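Side-chain contacts in CG5036 (Drosophila melanogaster, PDB 4IGU), which probably damps G-protein signalling through its RGS domain, which binds G-alpha subunits, accelerates their GTP hydrolysis and can restrain GDP release: residues Q40-S45 and P129-S134; D80-L85 and R95-V100; R20-S25 and M30-G35. One frame throughout, in Å; residues are numbered along the deposited sequence.

Contact 1. Residues Q40-S45 and P129-S134; sequences QNFLRS and PRFLNS
F42 projects from helix 33-45 onto the last turn of helix 113-132 and lays its ring against F131. With CG anti to the backbone N, chi1 173° carries the F42 ring across to helix 113-132, and one of its faces receives the backbone of F131: the CA carbon sits 3.8 Å from the ring centroid, a CH-pi contact. The F131 ring meets it at a slant, an oblique aromatic pair with the planes 57° apart. Here CD1 of F131 meets CB of F42 at 3.6 Å, and CB of F131 lies 3.6 Å from CD2 of F42. The far end of the ring reaches R130, whose CB is 4.0 Å from F42 CZ, while S134 CB approaches F42 CE1 at 3.8 Å. The charged end of R130 turns to E46 and D126, and S134 OG caps helix 135-140 at the N of F137. Beyond F42, the F131 ring also meets F39 edge-to-face and F137. Cut back to an alanine, F42 is likely to leave F131 CA without its aromatic cover and to open a gap between the helices. Because no hydrogen bond links the two segments, this junction of the RGS domain rests on aromatic and aliphatic contact.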
loop_
_atom_site.group_PDB
_atom_site.type_symbol
_atom_site.label_atom_id
_atom_site.label_comp_id
_atom_site.label_asym_id
_atom_site.label_seq_id
_atom_site.Cartn_x
_atom_site.Cartn_y
_atom_site.Cartn_z
ATOM N N GLN A 40 1.533 -3.182 -6.948
ATOM C CA GLN A 40 0.156 -2.714 -7.126
ATOM C C GLN A 40 -0.527 -3.408 -8.311
ATOM O O GLN A 40 -1.724 -3.712 -8.248
ATOM C CB GLN A 40 0.102 -1.193 -7.311
ATOM C CG GLN A 40 -1.319 -0.621 -7.366
ATOM C CD GLN A 40 -1.352 0.875 -7.666
ATOM O OE1 GLN A 40 -2.263 1.359 -8.336
ATOM N NE2 GLN A 40 -0.358 1.607 -7.177
ATOM N N ASN A 41 0.221 -3.655 -9.389
ATOM C CA ASN A 41 -0.344 -4.375 -10.537
ATOM C C ASN A 41 -0.724 -5.795 -10.163
ATOM O O ASN A 41 -1.760 -6.313 -10.581
ATOM C CB ASN A 41 0.625 -4.385 -11.726
ATOM C CG ASN A 41 0.691 -3.044 -12.441
ATOM O OD1 ASN A 41 -0.188 -2.197 -12.279
ATOM N ND2 ASN A 41 1.732 -2.851 -13.249
ATOM N N PHE A 42 0.114 -6.423 -9.354
ATOM C CA PHE A 42 -0.175 -7.756 -8.873
ATOM C C PHE A 42 -1.399 -7.767 -7.968
ATOM O O PHE A 42 -2.228 -8.670 -8.051
ATOM C CB PHE A 42 1.025 -8.330 -8.121
ATOM C CG PHE A 42 0.736 -9.642 -7.462
ATOM C CD1 PHE A 42 0.574 -10.793 -8.228
ATOM C CD2 PHE A 42 0.610 -9.731 -6.082
ATOM C CE1 PHE A 42 0.302 -12.006 -7.626
ATOM C CE2 PHE A 42 0.333 -10.938 -5.476
ATOM C CZ PHE A 42 0.181 -12.079 -6.249
ATOM N N LEU A 43 -1.503 -6.770 -7.091
ATOM C CA LEU A 43 -2.646 -6.677 -6.190
ATOM C C LEU A 43 -3.938 -6.460 -6.966
ATOM O O LEU A 43 -4.989 -6.973 -6.575
ATOM C CB LEU A 43 -2.456 -5.542 -5.184
ATOM C CG LEU A 43 -1.359 -5.763 -4.150
ATOM C CD1 LEU A 43 -1.154 -4.508 -3.314
ATOM C CD2 LEU A 43 -1.737 -6.944 -3.271
ATOM N N ARG A 44 -3.865 -5.682 -8.042
ATOM C CA ARG A 44 -5.049 -5.440 -8.869
ATOM C C ARG A 44 -5.534 -6.774 -9.435
ATOM O O ARG A 44 -6.730 -7.093 -9.393
ATOM C CB ARG A 44 -4.735 -4.429 -9.981
ATOM C CG ARG A 44 -5.897 -4.130 -10.925
ATOM C CD ARG A 44 -5.644 -2.868 -11.752
ATOM N NE ARG A 44 -5.611 -1.677 -10.902
ATOM C CZ ARG A 44 -4.498 -1.062 -10.508
ATOM N NH1 ARG A 44 -3.310 -1.515 -10.899
ATOM N NH2 ARG A 44 -4.572 0.008 -9.727
ATOM N N SER A 45 -4.587 -7.573 -9.919
ATOM C CA SER A 45 -4.885 -8.905 -10.436
ATOM C C SER A 45 -5.530 -9.768 -9.353
ATOM O O SER A 45 -6.187 -10.766 -9.646
ATOM C CB SER A 45 -3.602 -9.581 -10.927
ATOM O OG SER A 45 -2.981 -10.291 -9.865
ATOM N N PRO A 129 4.028 -12.809 0.042
ATOM C CA PRO A 129 4.537 -14.132 -0.339
ATOM C C PRO A 129 4.009 -14.611 -1.692
ATOM O O PRO A 129 4.782 -15.200 -2.449
ATOM C CB PRO A 129 4.015 -15.031 0.782
ATOM C CG PRO A 129 4.016 -14.137 1.985
ATOM C CD PRO A 129 3.601 -12.777 1.459
ATOM N N ARG A 130 2.737 -14.355 -1.998
ATOM C CA ARG A 130 2.167 -14.767 -3.285
ATOM C C ARG A 130 2.762 -13.981 -4.462
ATOM O O ARG A 130 2.961 -14.535 -5.550
ATOM C CB ARG A 130 0.637 -14.664 -3.281
ATOM C CG ARG A 130 -0.067 -15.682 -2.383
ATOM C CD ARG A 130 -1.570 -15.729 -2.675
ATOM N NE ARG A 130 -2.207 -14.414 -2.594
ATOM C CZ ARG A 130 -2.750 -13.918 -1.483
ATOM N NH1 ARG A 130 -2.730 -14.631 -0.364
ATOM N NH2 ARG A 130 -3.317 -12.716 -1.490
ATOM N N PHE A 131 3.041 -12.696 -4.253
ATOM C CA PHE A 131 3.738 -11.904 -5.268
ATOM C C PHE A 131 5.108 -12.505 -5.585
ATOM O O PHE A 131 5.501 -12.565 -6.740
ATOM C CB PHE A 131 3.894 -10.440 -4.837
ATOM C CG PHE A 131 4.774 -9.626 -5.759
ATOM C CD1 PHE A 131 4.355 -9.312 -7.050
ATOM C CD2 PHE A 131 6.019 -9.172 -5.335
ATOM C CE1 PHE A 131 5.165 -8.568 -7.898
ATOM C CE2 PHE A 131 6.830 -8.425 -6.178
ATOM C CZ PHE A 131 6.402 -8.123 -7.460
ATOM N N LEU A 132 5.835 -12.944 -4.562
ATOM C CA LEU A 132 7.128 -13.581 -4.791
ATOM C C LEU A 132 6.992 -14.889 -5.576
ATOM O O LEU A 132 7.858 -15.221 -6.381
ATOM C CB LEU A 132 7.877 -13.814 -3.479
ATOM C CG LEU A 132 8.259 -12.543 -2.708
ATOM C CD1 LEU A 132 9.109 -12.850 -1.477
ATOM C CD2 LEU A 132 8.966 -11.535 -3.610
ATOM N N ASN A 133 5.905 -15.622 -5.348
ATOM C CA ASN A 133 5.676 -16.889 -6.039
ATOM C C ASN A 133 4.962 -16.716 -7.391
ATOM O O ASN A 133 4.660 -17.692 -8.080
ATOM C CB ASN A 133 4.918 -17.865 -5.124
ATOM C CG ASN A 133 4.732 -19.252 -5.754
ATOM O OD1 ASN A 133 5.708 -19.933 -6.086
ATOM N ND2 ASN A 133 3.475 -19.672 -5.918
ATOM N N SER A 134 4.711 -15.470 -7.780
ATOM C CA SER A 134 3.970 -15.193 -9.012
ATOM C C SER A 134 4.839 -15.353 -10.261
ATOM O O SER A 134 6.052 -15.156 -10.214
ATOM C CB SER A 134 3.393 -13.782 -8.987
ATOM O OG SER A 134 4.435 -12.823 -9.001
#

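Contact 2. Residues D80-L85 and R95-V100; sequences DYISIL and RVREIV
R97 and V100, one turn apart on helix 94-103, both meet I82, the residue at which the chain leaves helix 67-81, in the all-helical RGS fold, where helix 94-103 packs against the end of helix 67-81. Just before them V96 faces helix 113-132, which places this short helix between two neighbours. R97 comes next. Its CG stands beside the backbone N (chi1 -78°), and from there the chain runs extended to NE, carrying the guanidinium across to the end of helix 67-81. NH2 donates to the carbonyl oxygen of I82; the bond is modelled as very short, 2.5 Å from NH2 to O, and that length is doubtful. The I82 and R97 side chains run antiparallel, and methyl CG2 of I82 lies over one guanidinium face, off toward the rim and 3.7 Å from NH1. A positive group beside the C-terminal end of a helix is likely to be favoured by the helix dipole. E89 adds a weak, long ion pair to NH2. V100 completes the contact from the next turn, next to F112 and Y78. The ends of its side chain and that of I82 meet head-on, V100 CG1 4.1 Å from I82 CD1.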
loop_
_atom_site.group_PDB
_atom_site.type_symbol
_atom_site.label_atom_id
_atom_site.label_comp_id
_atom_site.label_asym_id
_atom_site.label_seq_id
_atom_site.Cartn_x
_atom_site.Cartn_y
_atom_site.Cartn_z
ATOM N N ASP A 80 -13.034 7.007 0.633
ATOM C CA ASP A 80 -12.573 6.180 -0.480
ATOM C C ASP A 80 -12.149 4.778 -0.062
ATOM O O ASP A 80 -12.221 3.851 -0.865
ATOM C CB ASP A 80 -11.397 6.850 -1.195
ATOM C CG ASP A 80 -11.816 8.052 -2.043
ATOM O OD1 ASP A 80 -13.009 8.179 -2.407
ATOM O OD2 ASP A 80 -10.930 8.869 -2.351
ATOM N N TYR A 81 -11.706 4.614 1.184
ATOM C CA TYR A 81 -11.126 3.330 1.615
ATOM C C TYR A 81 -11.731 2.636 2.824
ATOM O O TYR A 81 -11.478 1.446 3.040
ATOM C CB TYR A 81 -9.632 3.486 1.860
ATOM C CG TYR A 81 -8.899 3.999 0.661
ATOM C CD1 TYR A 81 -8.756 3.210 -0.475
ATOM C CD2 TYR A 81 -8.351 5.269 0.657
ATOM C CE1 TYR A 81 -8.079 3.675 -1.583
ATOM C CE2 TYR A 81 -7.672 5.747 -0.436
ATOM C CZ TYR A 81 -7.535 4.945 -1.555
ATOM O OH TYR A 81 -6.861 5.430 -2.654
ATOM N N ILE A 82 -12.504 3.359 3.628
ATOM C CA ILE A 82 -12.978 2.793 4.898
ATOM C C ILE A 82 -14.496 2.767 5.000
ATOM O O ILE A 82 -15.081 1.811 5.526
ATOM C CB ILE A 82 -12.379 3.553 6.100
ATOM C CG1 ILE A 82 -10.847 3.543 5.996
ATOM C CG2 ILE A 82 -12.854 2.949 7.424
ATOM C CD1 ILE A 82 -10.142 4.248 7.143
ATOM N N SER A 83 -15.138 3.811 4.486
ATOM C CA SER A 83 -16.601 3.933 4.563
ATOM C C SER A 83 -17.308 2.921 3.672
ATOM O O SER A 83 -16.718 2.425 2.709
ATOM C CB SER A 83 -17.022 5.334 4.128
ATOM O OG SER A 83 -18.429 5.431 4.095
ATOM N N ILE A 84 -18.584 2.648 3.966
ATOM C CA ILE A 84 -19.453 1.888 3.050
ATOM C C ILE A 84 -19.579 2.548 1.682
ATOM O O ILE A 84 -19.919 1.892 0.695
ATOM C CB ILE A 84 -20.868 1.699 3.636
ATOM C CG1 ILE A 84 -21.537 3.066 3.852
ATOM C CG2 ILE A 84 -20.784 0.921 4.928
ATOM C CD1 ILE A 84 -22.718 3.042 4.799
ATOM N N LEU A 85 -19.316 3.849 1.614
ATOM C CA LEU A 85 -19.286 4.539 0.325
ATOM C C LEU A 85 -18.169 4.014 -0.577
ATOM O O LEU A 85 -18.233 4.154 -1.799
ATOM C CB LEU A 85 -19.130 6.047 0.510
ATOM C CG LEU A 85 -20.327 6.807 1.076
ATOM C CD1 LEU A 85 -20.069 8.297 0.949
ATOM C CD2 LEU A 85 -21.597 6.415 0.340
ATOM N N ARG A 95 -12.202 -2.798 16.545
ATOM C CA ARG A 95 -11.361 -1.992 17.430
ATOM C C ARG A 95 -10.684 -0.844 16.672
ATOM O O ARG A 95 -10.683 0.310 17.125
ATOM C CB ARG A 95 -10.297 -2.860 18.102
ATOM C CG ARG A 95 -9.547 -2.154 19.239
ATOM C CD ARG A 95 -8.313 -2.949 19.686
ATOM N NE ARG A 95 -7.336 -3.071 18.604
ATOM C CZ ARG A 95 -6.415 -2.154 18.304
ATOM N NH1 ARG A 95 -5.585 -2.364 17.293
ATOM N NH2 ARG A 95 -6.314 -1.033 19.013
ATOM N N VAL A 96 -10.103 -1.158 15.520
ATOM C CA VAL A 96 -9.409 -0.140 14.729
ATOM C C VAL A 96 -10.398 0.842 14.078
ATOM O O VAL A 96 -10.142 2.048 14.007
ATOM C CB VAL A 96 -8.499 -0.803 13.671
ATOM C CG1 VAL A 96 -7.992 0.224 12.637
ATOM C CG2 VAL A 96 -7.339 -1.512 14.364
ATOM N N ARG A 97 -11.523 0.337 13.589
ATOM C CA ARG A 97 -12.519 1.227 12.980
ATOM C C ARG A 97 -13.013 2.293 13.956
ATOM O O ARG A 97 -13.195 3.459 13.586
ATOM C CB ARG A 97 -13.715 0.436 12.443
ATOM C CG ARG A 97 -13.450 -0.251 11.120
ATOM C CD ARG A 97 -14.723 -0.879 10.547
ATOM N NE ARG A 97 -14.637 -0.954 9.092
ATOM C CZ ARG A 97 -15.120 -0.034 8.257
ATOM N NH1 ARG A 97 -15.758 1.044 8.712
ATOM N NH2 ARG A 97 -14.970 -0.203 6.951
ATOM N N GLU A 98 -13.221 1.887 15.205
ATOM C CA GLU A 98 -13.710 2.789 16.239
ATOM C C GLU A 98 -12.678 3.850 16.582
ATOM O O GLU A 98 -13.034 5.003 16.835
ATOM C CB GLU A 98 -14.096 2.005 17.496
ATOM C CG GLU A 98 -15.364 1.193 17.342
ATOM C CD GLU A 98 -16.553 2.059 16.919
ATOM O OE1 GLU A 98 -16.649 3.218 17.389
ATOM O OE2 GLU A 98 -17.385 1.581 16.116
ATOM N N ILE A 99 -11.402 3.458 16.596
ATOM C CA ILE A 99 -10.317 4.404 16.844
ATOM C C ILE A 99 -10.245 5.457 15.743
ATOM O O ILE A 99 -10.163 6.652 16.034
ATOM C CB ILE A 99 -8.943 3.700 16.976
ATOM C CG1 ILE A 99 -8.900 2.848 18.246
ATOM C CG2 ILE A 99 -7.822 4.733 17.015
ATOM C CD1 ILE A 99 -7.653 1.970 18.385
ATOM N N VAL A 100 -10.270 5.010 14.486
ATOM C CA VAL A 100 -10.248 5.917 13.338
ATOM C C VAL A 100 -11.459 6.870 13.343
ATOM O O VAL A 100 -11.302 8.081 13.135
ATOM C CB VAL A 100 -10.164 5.134 12.008
ATOM C CG1 VAL A 100 -10.325 6.064 10.810
ATOM C CG2 VAL A 100 -8.837 4.394 11.932
#

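Contact 3. Residues R20-S25 and M30-G35; sequences RSWGKS and MKSTAG
W22 and S32 are brought together by their first torsions: the indole CG of W22 lies anti to its carbonyl carbon (chi1 -55°), which swings the ring over the start of helix 33-45, and S32 places OG anti to the backbone N (chi1 173°), toward that helix. S32 is the N-cap residue that starts helix 33-45 of the RGS fold, and W22, following helix 16-21, packs on it. S32 OG accepts from the N of G35 at 3.0 Å with an N-H...O angle of 161°, capping the first turn beside the indole. The polar edge of the cluster converges on E18 of helix 16-21, whose OE1 is hydrogen-bonded to both W22 NE1 and S32 OG; one carboxylate oxygen thus ties the tryptophan to the cap and satisfies the buried indole nitrogen. Carbon contacts and the G35 backbone make up the rest. A34 CB lies 3.9 Å from CZ2 of W22, and P14 touches both of these residues. G35 has no side chain, so its backbone can come right up to the ring, its N standing 3.3 Å from W22 CZ2. The carbonyl oxygen of W22 is hydrogen-bonded to Y128 OH of helix 113-132. Over one indole face lies G35 CA, a CH-pi contact 3.6 Å from the centroid of the six-membered ring.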
loop_
_atom_site.group_PDB
_atom_site.type_symbol
_atom_site.label_atom_id
_atom_site.label_comp_id
_atom_site.label_asym_id
_atom_site.label_seq_id
_atom_site.Cartn_x
_atom_site.Cartn_y
_atom_site.Cartn_z
ATOM N N ARG A 20 15.453 -8.049 -8.053
ATOM C CA ARG A 20 15.792 -9.113 -7.119
ATOM C C ARG A 20 15.821 -8.611 -5.678
ATOM O O ARG A 20 15.597 -9.383 -4.744
ATOM C CB ARG A 20 17.133 -9.744 -7.495
ATOM C CG ARG A 20 17.058 -10.556 -8.769
ATOM C CD ARG A 20 18.421 -10.997 -9.256
ATOM N NE ARG A 20 18.269 -11.927 -10.368
ATOM C CZ ARG A 20 19.265 -12.371 -11.122
ATOM N NH1 ARG A 20 20.506 -11.962 -10.898
ATOM N NH2 ARG A 20 19.013 -13.221 -12.110
ATOM N N SER A 21 16.083 -7.318 -5.498
ATOM C CA SER A 21 16.099 -6.745 -4.150
ATOM C C SER A 21 14.714 -6.819 -3.494
ATOM O O SER A 21 14.602 -6.950 -2.264
ATOM C CB SER A 21 16.610 -5.302 -4.172
ATOM O OG SER A 21 15.648 -4.410 -4.717
ATOM N N TRP A 22 13.666 -6.761 -4.319
ATOM C CA TRP A 22 12.280 -6.800 -3.840
ATOM C C TRP A 22 12.006 -8.131 -3.158
ATOM O O TRP A 22 11.113 -8.240 -2.306
ATOM C CB TRP A 22 11.290 -6.598 -5.004
ATOM C CG TRP A 22 11.519 -5.342 -5.793
ATOM C CD1 TRP A 22 12.252 -4.256 -5.409
ATOM C CD2 TRP A 22 11.021 -5.045 -7.106
ATOM N NE1 TRP A 22 12.235 -3.304 -6.397
ATOM C CE2 TRP A 22 11.487 -3.762 -7.451
ATOM C CE3 TRP A 22 10.220 -5.740 -8.021
ATOM C CZ2 TRP A 22 11.187 -3.156 -8.678
ATOM C CZ3 TRP A 22 9.919 -5.138 -9.237
ATOM C CH2 TRP A 22 10.401 -3.858 -9.552
ATOM N N GLY A 23 12.785 -9.146 -3.532
ATOM C CA GLY A 23 12.601 -10.486 -3.008
ATOM C C GLY A 23 13.338 -10.745 -1.706
ATOM O O GLY A 23 13.141 -11.788 -1.083
ATOM N N LYS A 24 14.179 -9.799 -1.291
ATOM C CA LYS A 24 14.934 -9.926 -0.039
ATOM C C LYS A 24 14.108 -9.501 1.174
ATOM O O LYS A 24 14.223 -10.082 2.258
ATOM C CB LYS A 24 16.217 -9.088 -0.097
ATOM C CG LYS A 24 17.153 -9.430 -1.258
ATOM C CD LYS A 24 18.334 -8.458 -1.325
ATOM C CE LYS A 24 19.315 -8.864 -2.414
ATOM N NZ LYS A 24 19.725 -10.290 -2.260
ATOM N N SER A 25 13.292 -8.465 1.000
ATOM C CA SER A 25 12.398 -8.026 2.065
ATOM C C SER A 25 11.283 -7.155 1.497
ATOM O O SER A 25 11.478 -6.485 0.490
ATOM C CB SER A 25 13.161 -7.246 3.134
ATOM O OG SER A 25 13.546 -5.968 2.652
ATOM N N MET A 30 8.647 -2.061 -0.841
ATOM C CA MET A 30 7.841 -0.876 -0.537
ATOM C C MET A 30 8.595 0.458 -0.630
ATOM O O MET A 30 7.974 1.514 -0.773
ATOM C CB MET A 30 7.172 -1.027 0.833
ATOM C CG MET A 30 6.133 -2.133 0.878
ATOM S SD MET A 30 4.738 -1.811 -0.240
ATOM C CE MET A 30 3.799 -0.644 0.768
ATOM N N LYS A 31 9.924 0.417 -0.559
ATOM C CA LYS A 31 10.723 1.633 -0.683
ATOM C C LYS A 31 11.058 1.987 -2.134
ATOM O O LYS A 31 11.596 3.059 -2.414
ATOM C CB LYS A 31 12.009 1.521 0.135
ATOM C CG LYS A 31 11.802 1.826 1.616
ATOM C CD LYS A 31 13.052 1.508 2.421
ATOM C CE LYS A 31 12.875 1.884 3.895
ATOM N NZ LYS A 31 13.997 1.335 4.711
ATOM N N SER A 32 10.723 1.096 -3.058
ATOM C CA SER A 32 11.053 1.303 -4.467
ATOM C C SER A 32 9.877 1.920 -5.227
ATOM O O SER A 32 8.728 1.474 -5.090
ATOM C CB SER A 32 11.467 -0.034 -5.093
ATOM O OG SER A 32 11.638 0.067 -6.496
ATOM N N THR A 33 10.153 2.958 -6.014
ATOM C CA THR A 33 9.106 3.566 -6.825
ATOM C C THR A 33 8.597 2.530 -7.816
ATOM O O THR A 33 7.394 2.391 -8.019
ATOM C CB THR A 33 9.597 4.810 -7.590
ATOM O OG1 THR A 33 10.019 5.822 -6.659
ATOM C CG2 THR A 33 8.473 5.365 -8.466
ATOM N N ALA A 34 9.529 1.788 -8.406
ATOM C CA ALA A 34 9.204 0.763 -9.390
ATOM C C ALA A 34 8.537 -0.454 -8.751
ATOM O O ALA A 34 7.598 -1.030 -9.313
ATOM C CB ALA A 34 10.469 0.342 -10.138
ATOM N N GLY A 35 9.038 -0.857 -7.586
ATOM C CA GLY A 35 8.499 -2.009 -6.876
ATOM C C GLY A 35 7.047 -1.877 -6.437
ATOM O O GLY A 35 6.288 -2.856 -6.466
#

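From the N terminus, contact 3 closes first: a tight loop containing helix 26-30 joins the stretch after helix 16-21 to the start of helix 33-45. The other end of that helix opens contact 1, which closes only at the end of helix 113-132 and spans most of the domain. Contact 2 opens and closes within this long span, tying the end of helix 67-81 to helix 94-103. Contacts 3 and 1 touch, through L132 CD2 and G23 CA at 3.8 Å. Contact 2 lies across the chain's centre from contact 3, their centres about 29 Å apart. This split is consistent with the terminal and bundle subdomains described for RGS domains, with helix 113-132 running between them.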